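Local coordinates for protein alpha-1,4-endofucoidanase (PDB 6DLH) that hydrolyses alpha-1,4-linked sulfated fucans (fucoidan) at internal bonds, as a retaining glycoside hydrolase of family GH107, at residues I63-F68 and D79-P84; D67-I72 and A140-E145; S132-L137 and D218-W223. All blocks are in the same frame, centred on the assembly; numbering follows the deposited sequence.

Contact 1. Residues I63-F68 and D79-P84. With CA (calcium ion), chain H.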
loop_
_atom_site.group_PDB
_atom_site.type_symbol
_atom_site.label_atom_id
_atom_site.label_comp_id
_atom_site.label_asym_id
_atom_site.label_seq_id
_atom_site.Cartn_x
_atom_site.Cartn_y
_atom_site.Cartn_z
ATOM N N ILE A 63 4.702 -5.363 -1.564
ATOM C CA ILE A 63 4.334 -4.260 -2.439
ATOM C C ILE A 63 5.128 -3.031 -2.018
ATOM O O ILE A 63 5.333 -2.814 -0.825
ATOM C CB ILE A 63 2.806 -4.034 -2.439
ATOM C CG1 ILE A 63 2.067 -5.215 -3.085
ATOM C CG2 ILE A 63 2.429 -2.695 -3.074
ATOM C CD1 ILE A 63 2.501 -5.542 -4.506
ATOM N N ARG A 64 5.590 -2.252 -3.010
ATOM C CA ARG A 64 6.521 -1.160 -2.755
ATOM C C ARG A 64 6.067 0.103 -3.490
ATOM O O ARG A 64 5.476 0.016 -4.560
ATOM C CB ARG A 64 7.939 -1.586 -3.155
ATOM C CG ARG A 64 8.483 -2.767 -2.359
ATOM C CD ARG A 64 8.673 -2.370 -0.906
ATOM N NE ARG A 64 9.306 -3.378 -0.074
ATOM C CZ ARG A 64 8.664 -4.136 0.809
ATOM N NH1 ARG A 64 7.350 -4.047 0.930
ATOM N NH2 ARG A 64 9.339 -4.981 1.570
ATOM N N ILE A 65 6.384 1.274 -2.918
ATOM C CA ILE A 65 6.001 2.553 -3.497
ATOM C C ILE A 65 7.127 3.128 -4.366
ATOM O O ILE A 65 6.978 4.219 -4.920
ATOM C CB ILE A 65 5.548 3.538 -2.397
ATOM C CG1 ILE A 65 4.738 4.700 -2.987
ATOM C CG2 ILE A 65 6.743 4.025 -1.576
ATOM C CD1 ILE A 65 4.054 5.579 -1.961
ATOM N N ASP A 66 8.243 2.393 -4.504
ATOM C CA ASP A 66 9.482 2.919 -5.074
ATOM C C ASP A 66 9.345 3.328 -6.542
ATOM O O ASP A 66 9.929 4.326 -6.956
ATOM C CB ASP A 66 10.678 1.993 -4.828
ATOM C CG ASP A 66 10.983 1.869 -3.348
ATOM O OD1 ASP A 66 10.203 1.184 -2.652
ATOM O OD2 ASP A 66 11.967 2.492 -2.894
ATOM N N ASP A 67 8.608 2.545 -7.332
ATOM C CA ASP A 67 8.397 2.869 -8.736
ATOM C C ASP A 67 7.656 4.201 -8.853
ATOM O O ASP A 67 8.005 5.039 -9.686
ATOM C CB ASP A 67 7.682 1.736 -9.477
ATOM C CG ASP A 67 8.574 0.534 -9.747
ATOM O OD1 ASP A 67 9.802 0.661 -9.574
ATOM O OD2 ASP A 67 8.035 -0.522 -10.140
ATOM N N PHE A 68 6.634 4.384 -8.006
ATOM C CA PHE A 68 5.887 5.629 -7.971
ATOM C C PHE A 68 6.856 6.777 -7.697
ATOM O O PHE A 68 6.868 7.772 -8.417
ATOM C CB PHE A 68 4.723 5.547 -6.976
ATOM C CG PHE A 68 4.037 6.855 -6.650
ATOM C CD1 PHE A 68 3.115 7.419 -7.522
ATOM C CD2 PHE A 68 4.293 7.516 -5.458
ATOM C CE1 PHE A 68 2.467 8.604 -7.209
ATOM C CE2 PHE A 68 3.642 8.700 -5.138
ATOM C CZ PHE A 68 2.725 9.244 -6.015
ATOM N N ASP A 79 4.410 17.798 -1.194
ATOM C CA ASP A 79 4.729 17.865 0.222
ATOM C C ASP A 79 4.482 16.517 0.897
ATOM O O ASP A 79 5.210 16.144 1.814
ATOM C CB ASP A 79 3.979 19.020 0.888
ATOM C CG ASP A 79 4.369 20.377 0.321
ATOM O OD1 ASP A 79 5.546 20.768 0.480
ATOM O OD2 ASP A 79 3.502 21.034 -0.298
ATOM N N TYR A 80 3.462 15.783 0.447
ATOM C CA TYR A 80 3.066 14.579 1.162
ATOM C C TYR A 80 2.271 13.640 0.257
ATOM O O TYR A 80 1.788 14.042 -0.805
ATOM C CB TYR A 80 2.317 14.939 2.453
ATOM C CG TYR A 80 0.937 15.525 2.270
ATOM C CD1 TYR A 80 0.751 16.874 1.975
ATOM C CD2 TYR A 80 -0.193 14.728 2.405
ATOM C CE1 TYR A 80 -0.523 17.406 1.812
ATOM C CE2 TYR A 80 -1.470 15.246 2.253
ATOM C CZ TYR A 80 -1.634 16.587 1.945
ATOM O OH TYR A 80 -2.896 17.085 1.778
ATOM N N VAL A 81 2.154 12.382 0.704
ATOM C CA VAL A 81 1.382 11.347 0.039
ATOM C C VAL A 81 0.498 10.656 1.081
ATOM O O VAL A 81 0.957 10.361 2.186
ATOM C CB VAL A 81 2.314 10.331 -0.649
ATOM C CG1 VAL A 81 1.543 9.175 -1.284
ATOM C CG2 VAL A 81 3.233 10.989 -1.670
ATOM N N GLN A 82 -0.766 10.398 0.707
ATOM C CA GLN A 82 -1.701 9.633 1.517
ATOM C C GLN A 82 -1.571 8.147 1.187
ATOM O O GLN A 82 -1.567 7.767 0.017
ATOM C CB GLN A 82 -3.144 10.119 1.322
ATOM C CG GLN A 82 -4.168 9.323 2.128
ATOM C CD GLN A 82 -5.602 9.776 1.961
ATOM O OE1 GLN A 82 -6.492 8.971 1.697
ATOM N NE2 GLN A 82 -5.841 11.071 2.113
ATOM N N LEU A 83 -1.462 7.332 2.245
ATOM C CA LEU A 83 -1.352 5.884 2.158
ATOM C C LEU A 83 -2.512 5.252 2.921
ATOM O O LEU A 83 -3.007 5.821 3.891
ATOM C CB LEU A 83 -0.037 5.438 2.806
ATOM C CG LEU A 83 1.245 6.016 2.217
ATOM C CD1 LEU A 83 2.410 5.760 3.171
ATOM C CD2 LEU A 83 1.523 5.419 0.841
ATOM N N PRO A 84 -2.972 4.043 2.543
ATOM C CA PRO A 84 -3.935 3.326 3.377
ATOM C C PRO A 84 -3.204 2.822 4.617
ATOM O O PRO A 84 -2.008 2.534 4.544
ATOM C CB PRO A 84 -4.315 2.127 2.502
ATOM C CG PRO A 84 -3.100 1.911 1.622
ATOM C CD PRO A 84 -2.583 3.302 1.334
HETATM CA CA CA H . 5.230 22.424 -1.183
HETATM O O HOH W 1 3.234 23.419 -2.181
HETATM O O HOH W 2 5.915 24.445 -2.666
HETATM O O HOH W 3 7.576 22.321 -0.932
HETATM O O HOH W 4 4.810 23.890 0.529
#

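Contact 2. Residues D67-I72 and A140-E145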
loop_
_atom_site.group_PDB
_atom_site.type_symbol
_atom_site.label_atom_id
_atom_site.label_comp_id
_atom_site.label_asym_id
_atom_site.label_seq_id
_atom_site.Cartn_x
_atom_site.Cartn_y
_atom_site.Cartn_z
ATOM N N ASP A 67 8.608 2.545 -7.332
ATOM C CA ASP A 67 8.397 2.869 -8.736
ATOM C C ASP A 67 7.656 4.201 -8.853
ATOM O O ASP A 67 8.005 5.039 -9.686
ATOM C CB ASP A 67 7.682 1.736 -9.477
ATOM C CG ASP A 67 8.574 0.534 -9.747
ATOM O OD1 ASP A 67 9.802 0.661 -9.574
ATOM O OD2 ASP A 67 8.035 -0.522 -10.140
ATOM N N PHE A 68 6.634 4.384 -8.006
ATOM C CA PHE A 68 5.887 5.629 -7.971
ATOM C C PHE A 68 6.856 6.777 -7.697
ATOM O O PHE A 68 6.868 7.772 -8.417
ATOM C CB PHE A 68 4.723 5.547 -6.976
ATOM C CG PHE A 68 4.037 6.855 -6.650
ATOM C CD1 PHE A 68 3.115 7.419 -7.522
ATOM C CD2 PHE A 68 4.293 7.516 -5.458
ATOM C CE1 PHE A 68 2.467 8.604 -7.209
ATOM C CE2 PHE A 68 3.642 8.700 -5.138
ATOM C CZ PHE A 68 2.725 9.244 -6.015
ATOM N N LEU A 69 7.691 6.617 -6.670
ATOM C CA LEU A 69 8.577 7.693 -6.259
ATOM C C LEU A 69 9.589 8.015 -7.360
ATOM O O LEU A 69 9.935 9.184 -7.534
ATOM C CB LEU A 69 9.240 7.352 -4.922
ATOM C CG LEU A 69 8.300 7.338 -3.715
ATOM C CD1 LEU A 69 9.069 7.098 -2.422
ATOM C CD2 LEU A 69 7.486 8.624 -3.620
ATOM N N THR A 70 10.038 6.998 -8.110
ATOM C CA THR A 70 10.921 7.221 -9.250
ATOM C C THR A 70 10.210 8.099 -10.278
ATOM O O THR A 70 10.782 9.069 -10.767
ATOM C CB THR A 70 11.376 5.907 -9.905
ATOM O OG1 THR A 70 12.253 5.299 -8.959
ATOM C CG2 THR A 70 12.095 6.093 -11.229
ATOM N N GLN A 71 8.955 7.754 -10.580
ATOM C CA GLN A 71 8.164 8.458 -11.574
ATOM C C GLN A 71 7.995 9.936 -11.219
ATOM O O GLN A 71 7.896 10.762 -12.123
ATOM C CB GLN A 71 6.808 7.779 -11.771
ATOM C CG GLN A 71 6.027 8.289 -12.975
ATOM C CD GLN A 71 4.596 7.812 -12.951
ATOM O OE1 GLN A 71 4.000 7.636 -11.889
ATOM N NE2 GLN A 71 4.026 7.603 -14.130
ATOM N N ILE A 72 7.966 10.279 -9.923
ATOM C CA ILE A 72 7.630 11.644 -9.539
ATOM C C ILE A 72 8.873 12.408 -9.080
ATOM O O ILE A 72 8.757 13.444 -8.414
ATOM C CB ILE A 72 6.479 11.685 -8.507
ATOM C CG1 ILE A 72 6.866 11.040 -7.169
ATOM C CG2 ILE A 72 5.200 11.086 -9.091
ATOM C CD1 ILE A 72 6.088 11.576 -5.991
ATOM N N ALA A 140 12.497 10.350 0.578
ATOM C CA ALA A 140 12.194 11.099 -0.634
ATOM C C ALA A 140 11.835 12.544 -0.295
ATOM O O ALA A 140 11.544 13.340 -1.190
ATOM C CB ALA A 140 11.093 10.412 -1.408
ATOM N N GLY A 141 11.864 12.875 1.004
ATOM C CA GLY A 141 11.679 14.243 1.456
ATOM C C GLY A 141 10.213 14.621 1.674
ATOM O O GLY A 141 9.899 15.809 1.745
ATOM N N LEU A 142 9.344 13.614 1.849
ATOM C CA LEU A 142 7.898 13.805 1.890
ATOM C C LEU A 142 7.331 13.413 3.256
ATOM O O LEU A 142 7.801 12.465 3.876
ATOM C CB LEU A 142 7.253 12.959 0.781
ATOM C CG LEU A 142 7.558 13.379 -0.663
ATOM C CD1 LEU A 142 7.155 12.294 -1.655
ATOM C CD2 LEU A 142 6.874 14.693 -1.021
ATOM N N ARG A 143 6.288 14.139 3.690
ATOM C CA ARG A 143 5.484 13.808 4.860
ATOM C C ARG A 143 4.411 12.809 4.442
ATOM O O ARG A 143 4.288 12.498 3.260
ATOM C CB ARG A 143 4.896 15.083 5.484
ATOM C CG ARG A 143 5.918 15.890 6.274
ATOM C CD ARG A 143 5.552 17.328 6.588
ATOM N NE ARG A 143 5.177 17.416 7.985
ATOM C CZ ARG A 143 5.862 18.040 8.937
ATOM N NH1 ARG A 143 6.645 19.069 8.653
ATOM N NH2 ARG A 143 5.742 17.627 10.181
ATOM N N THR A 144 3.661 12.279 5.418
ATOM C CA THR A 144 2.689 11.233 5.132
ATOM C C THR A 144 1.352 11.546 5.803
ATOM O O THR A 144 1.299 12.193 6.852
ATOM C CB THR A 144 3.217 9.843 5.519
ATOM O OG1 THR A 144 3.138 9.744 6.940
ATOM C CG2 THR A 144 4.648 9.615 5.089
ATOM N N GLU A 145 0.280 11.085 5.148
ATOM C CA GLU A 145 -1.091 11.135 5.636
ATOM C C GLU A 145 -1.619 9.710 5.543
ATOM O O GLU A 145 -1.406 9.047 4.531
ATOM C CB GLU A 145 -1.922 12.097 4.774
ATOM C CG GLU A 145 -3.386 12.236 5.191
ATOM C CD GLU A 145 -4.280 13.081 4.276
ATOM O OE1 GLU A 145 -4.052 13.084 3.041
ATOM O OE2 GLU A 145 -5.223 13.733 4.796
#

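Contact 3. Residues S132-L137 and D218-W223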
loop_
_atom_site.group_PDB
_atom_site.type_symbol
_atom_site.label_atom_id
_atom_site.label_comp_id
_atom_site.label_asym_id
_atom_site.label_seq_id
_atom_site.Cartn_x
_atom_site.Cartn_y
_atom_site.Cartn_z
ATOM N N SER A 132 7.726 0.134 4.910
ATOM C CA SER A 132 8.502 0.325 3.698
ATOM C C SER A 132 8.153 1.679 3.065
ATOM O O SER A 132 9.029 2.534 2.879
ATOM C CB SER A 132 8.285 -0.830 2.755
ATOM O OG SER A 132 9.106 -0.698 1.609
ATOM N N TRP A 133 6.855 1.872 2.781
ATOM C CA TRP A 133 6.356 3.067 2.117
ATOM C C TRP A 133 6.686 4.304 2.949
ATOM O O TRP A 133 7.154 5.315 2.413
ATOM C CB TRP A 133 4.850 2.961 1.852
ATOM C CG TRP A 133 4.368 1.657 1.289
ATOM C CD1 TRP A 133 5.072 0.757 0.543
ATOM C CD2 TRP A 133 3.033 1.129 1.389
ATOM N NE1 TRP A 133 4.277 -0.306 0.199
ATOM C CE2 TRP A 133 3.020 -0.105 0.707
ATOM C CE3 TRP A 133 1.851 1.574 1.997
ATOM C CZ2 TRP A 133 1.871 -0.890 0.613
ATOM C CZ3 TRP A 133 0.719 0.794 1.911
ATOM C CH2 TRP A 133 0.732 -0.424 1.231
ATOM N N LEU A 134 6.481 4.200 4.270
ATOM C CA LEU A 134 6.712 5.313 5.181
ATOM C C LEU A 134 8.166 5.786 5.096
ATOM O O LEU A 134 8.422 6.990 5.065
ATOM C CB LEU A 134 6.344 4.887 6.610
ATOM C CG LEU A 134 4.852 4.764 6.942
ATOM C CD1 LEU A 134 4.668 4.181 8.341
ATOM C CD2 LEU A 134 4.138 6.110 6.838
ATOM N N LYS A 135 9.113 4.840 5.049
ATOM C CA LYS A 135 10.535 5.171 5.062
ATOM C C LYS A 135 10.983 5.686 3.696
ATOM O O LYS A 135 11.790 6.608 3.616
ATOM C CB LYS A 135 11.390 3.993 5.552
ATOM C CG LYS A 135 11.347 3.760 7.059
ATOM C CD LYS A 135 12.010 2.474 7.515
ATOM C CE LYS A 135 13.492 2.646 7.771
ATOM N NZ LYS A 135 14.035 1.532 8.585
ATOM N N ALA A 136 10.445 5.095 2.628
ATOM C CA ALA A 136 10.716 5.552 1.273
ATOM C C ALA A 136 10.237 6.994 1.081
ATOM O O ALA A 136 10.906 7.796 0.426
ATOM C CB ALA A 136 10.087 4.606 0.276
ATOM N N LEU A 137 9.092 7.332 1.687
ATOM C CA LEU A 137 8.553 8.676 1.571
ATOM C C LEU A 137 9.425 9.660 2.345
ATOM O O LEU A 137 9.701 10.759 1.860
ATOM C CB LEU A 137 7.103 8.699 2.067
ATOM C CG LEU A 137 6.062 8.168 1.081
ATOM C CD1 LEU A 137 4.707 8.003 1.763
ATOM C CD2 LEU A 137 5.947 9.086 -0.128
ATOM N N ASP A 218 6.926 9.352 14.319
ATOM C CA ASP A 218 6.850 10.567 13.526
ATOM C C ASP A 218 6.984 10.265 12.030
ATOM O O ASP A 218 7.175 11.180 11.228
ATOM C CB ASP A 218 7.861 11.607 14.019
ATOM C CG ASP A 218 9.302 11.263 13.680
ATOM O OD1 ASP A 218 9.519 10.241 12.982
ATOM O OD2 ASP A 218 10.200 12.018 14.119
ATOM N N LEU A 219 6.889 8.983 11.656
ATOM C CA LEU A 219 6.878 8.601 10.253
ATOM C C LEU A 219 5.499 8.897 9.655
ATOM O O LEU A 219 5.323 8.847 8.436
ATOM C CB LEU A 219 7.247 7.118 10.129
ATOM C CG LEU A 219 8.716 6.754 10.390
ATOM C CD1 LEU A 219 8.915 5.248 10.317
ATOM C CD2 LEU A 219 9.656 7.446 9.414
ATOM N N ILE A 220 4.535 9.211 10.535
ATOM C CA ILE A 220 3.153 9.513 10.181
ATOM C C ILE A 220 2.844 10.946 10.606
ATOM O O ILE A 220 2.883 11.243 11.797
ATOM C CB ILE A 220 2.199 8.516 10.870
ATOM C CG1 ILE A 220 2.396 7.094 10.338
ATOM C CG2 ILE A 220 0.751 8.981 10.748
ATOM C CD1 ILE A 220 1.510 6.060 10.985
ATOM N N ASP A 221 2.507 11.817 9.643
ATOM C CA ASP A 221 2.283 13.220 9.970
ATOM C C ASP A 221 0.798 13.525 10.166
ATOM O O ASP A 221 0.457 14.494 10.837
ATOM C CB ASP A 221 2.914 14.176 8.953
ATOM C CG ASP A 221 4.413 14.006 8.822
ATOM O OD1 ASP A 221 4.830 13.063 8.135
ATOM O OD2 ASP A 221 5.150 14.818 9.414
ATOM N N ALA A 222 -0.078 12.706 9.571
ATOM C CA ALA A 222 -1.505 13.003 9.540
ATOM C C ALA A 222 -2.293 11.707 9.430
ATOM O O ALA A 222 -1.807 10.754 8.834
ATOM C CB ALA A 222 -1.829 13.922 8.381
ATOM N N TRP A 223 -3.501 11.708 10.015
ATOM C CA TRP A 223 -4.475 10.637 9.893
ATOM C C TRP A 223 -5.797 11.222 9.396
ATOM O O TRP A 223 -6.280 12.207 9.943
ATOM C CB TRP A 223 -4.711 9.973 11.258
ATOM C CG TRP A 223 -3.530 9.315 11.904
ATOM C CD1 TRP A 223 -2.554 9.918 12.641
ATOM C CD2 TRP A 223 -3.241 7.906 11.922
ATOM N NE1 TRP A 223 -1.667 8.982 13.099
ATOM C CE2 TRP A 223 -2.062 7.740 12.674
ATOM C CE3 TRP A 223 -3.858 6.775 11.375
ATOM C CZ2 TRP A 223 -1.483 6.489 12.882
ATOM C CZ3 TRP A 223 -3.285 5.538 11.575
ATOM C CH2 TRP A 223 -2.111 5.402 12.319
HETATM O O HOH W 5 7.372 8.876 6.670
#

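Contact 1. Residues I63-F68 and D79-P84
Ile65, just ahead of helix 66-71, and Phe68 in its first turn come down onto Val81 and Leu83 of strand 80-84. Along residues 79-84, Asp79 comes first and belongs to the calcium site, not to the packing: OD1 and OD2 clasp the ion side by side, OD1 at 2.4 Å, while the backbone O of Thr77 and four waters complete the shell. The same carboxylate takes hydrogen bonds from Leu46 N and from Gln426 NE2, which should fix its rotation.

At Val81 the two methyls divide the work. CG1 is anti to the backbone N (chi1 176°) and stands 4.4 Å from Ile65 CD1, whereas CG2 meets the Phe68 ring at its edge, near the ring plane, 4.2 Å from CE2. Helix and strand are parts of the beta-alpha-beta unit made by strand 46-49, helix 66-71 and strand 80-84, in a parallel sheet consistent with the beta/alpha-barrel catalytic domain of this enzyme. Between the two apolar residues of the strand, Gln82 heads off from the helix, and its NE2 is hydrogen-bonded to Glu145 OE1 of the next strand.

Leu83 then meets Ile65 through one methyl: its CD2 lies 3.8 Å from Ile65 CD1, the two side chains crossing at a slant. An extended Ile65, with chi1 -162° and chi2 170°, delivers that one CD1 methyl to both strand residues. Leu137 of helix 129-139 packs on Val81 and Leu83 as well, and Ala136 of that helix touches Ile65.

Contact 2. Residues D67-I72 and A140-E145
The ring of Phe68, one residue before the Leu69 that reaches Ala140 and Leu142, carries Ile72 CG2 on one face, 4.1 Å above the plane and displaced toward the rim; Trp50 also meets this ring, the two planes inclined at about 45°. In residues 140-145, the guanidinium of Arg143 makes a cation-pi contact with Trp41, and its NE forms a salt bridge to Asp221 OD2.

The contact itself is carried by Leu69, whose two methyls go to different partners. CD1 lies 4.0 Å from Ala140 CB, and CD2 approaches Leu142 CD1 at 4.2 Å, the two leucines passing alongside one another in opposite senses. With CG anti to the carbonyl carbon (chi1 -69°) and the chain then extended, Leu69 stretches its fork out from the helix surface. Ile72 also faces this way, although its CD1 stays 4.5 Å from Leu142 CD1, a loose approach.

Ala140 follows helix 129-139, and Gly141, with a positive phi of 88°, ends the helical run in a Schellman motif; from it the chain runs on into strand 143-149. Helix 66-71 thus leans on the link between a helix and the following strand of the parallel sheet. Ala136 and Leu137 pack against Leu69 too, extending the greasy patch; the calcium held by Asp79 is about 8 Å from the side chain of Leu142.

No hydrogen bond or ion pair joins the two segments, so what passes between them is dispersion and the burial of methyl groups, which favours closeness more than a set orientation.

Contact 3. Residues S132-L137 and D218-W223
Leu219 O is gripped by two donors: water 5, at 2.7 Å, and the hydroxyl of Thr144. The same water gives its other hydrogen to Leu134 O, 2.7 Å away, and so links helix 129-139 to the turn that leads into strand 222-226. In the parallel sheet, consistent with a beta/alpha-barrel domain, that strand lies next to 143-149, and the helix rests against the turn entering it.

Beside the water bridge the contact is apolar. Leu134 and Leu219 come close at their roots, CB to CB 4.3 Å, and Leu134 CD2 sits only 3.4 Å from Leu219 O, a snug van der Waals approach and not a polar bond. Both Leu134 methyls face Ile220 CG1, CD2 at 4.0 Å and CD1 at 4.2 Å. At the solvent side the aliphatic part of a lysine joins in, Lys135 CG lying 4.3 Å from Leu219 CD1.

Ile220 bridges onward. A chi1 of -66° places CG1 anti to the carbonyl carbon, facing Leu134, and leaves CG2 anti to the backbone N, where it lies over one face of the Trp223 ring, 3.3 Å above the plane and displaced toward its rim.

In the fold
All three contacts lie within one small region of the parallel sheet domain. The centres of contact 1 and contact 2 are about 6 Å apart, those of contact 1 and contact 3 about 9 Å, and those of contact 2 and contact 3 about 10 Å. The first two share helix 66-71, which packs near strand 80-84 and the loop leading into its neighbour 143-149; contact 3 continues to the turn entering the next strand, 222-226. Along the chain contact 1 closes before contact 3 opens, while contacts 2 and 3 interleave. Helix 129-139 joins them: Trp133 NE1 bonds to Ile63 O, and Leu137 O probably accepts a hydrogen bond from Leu142 N. Helices 66-71 and 129-139 thus pack together over neighbouring strands of the probable catalytic barrel and the turns entering them.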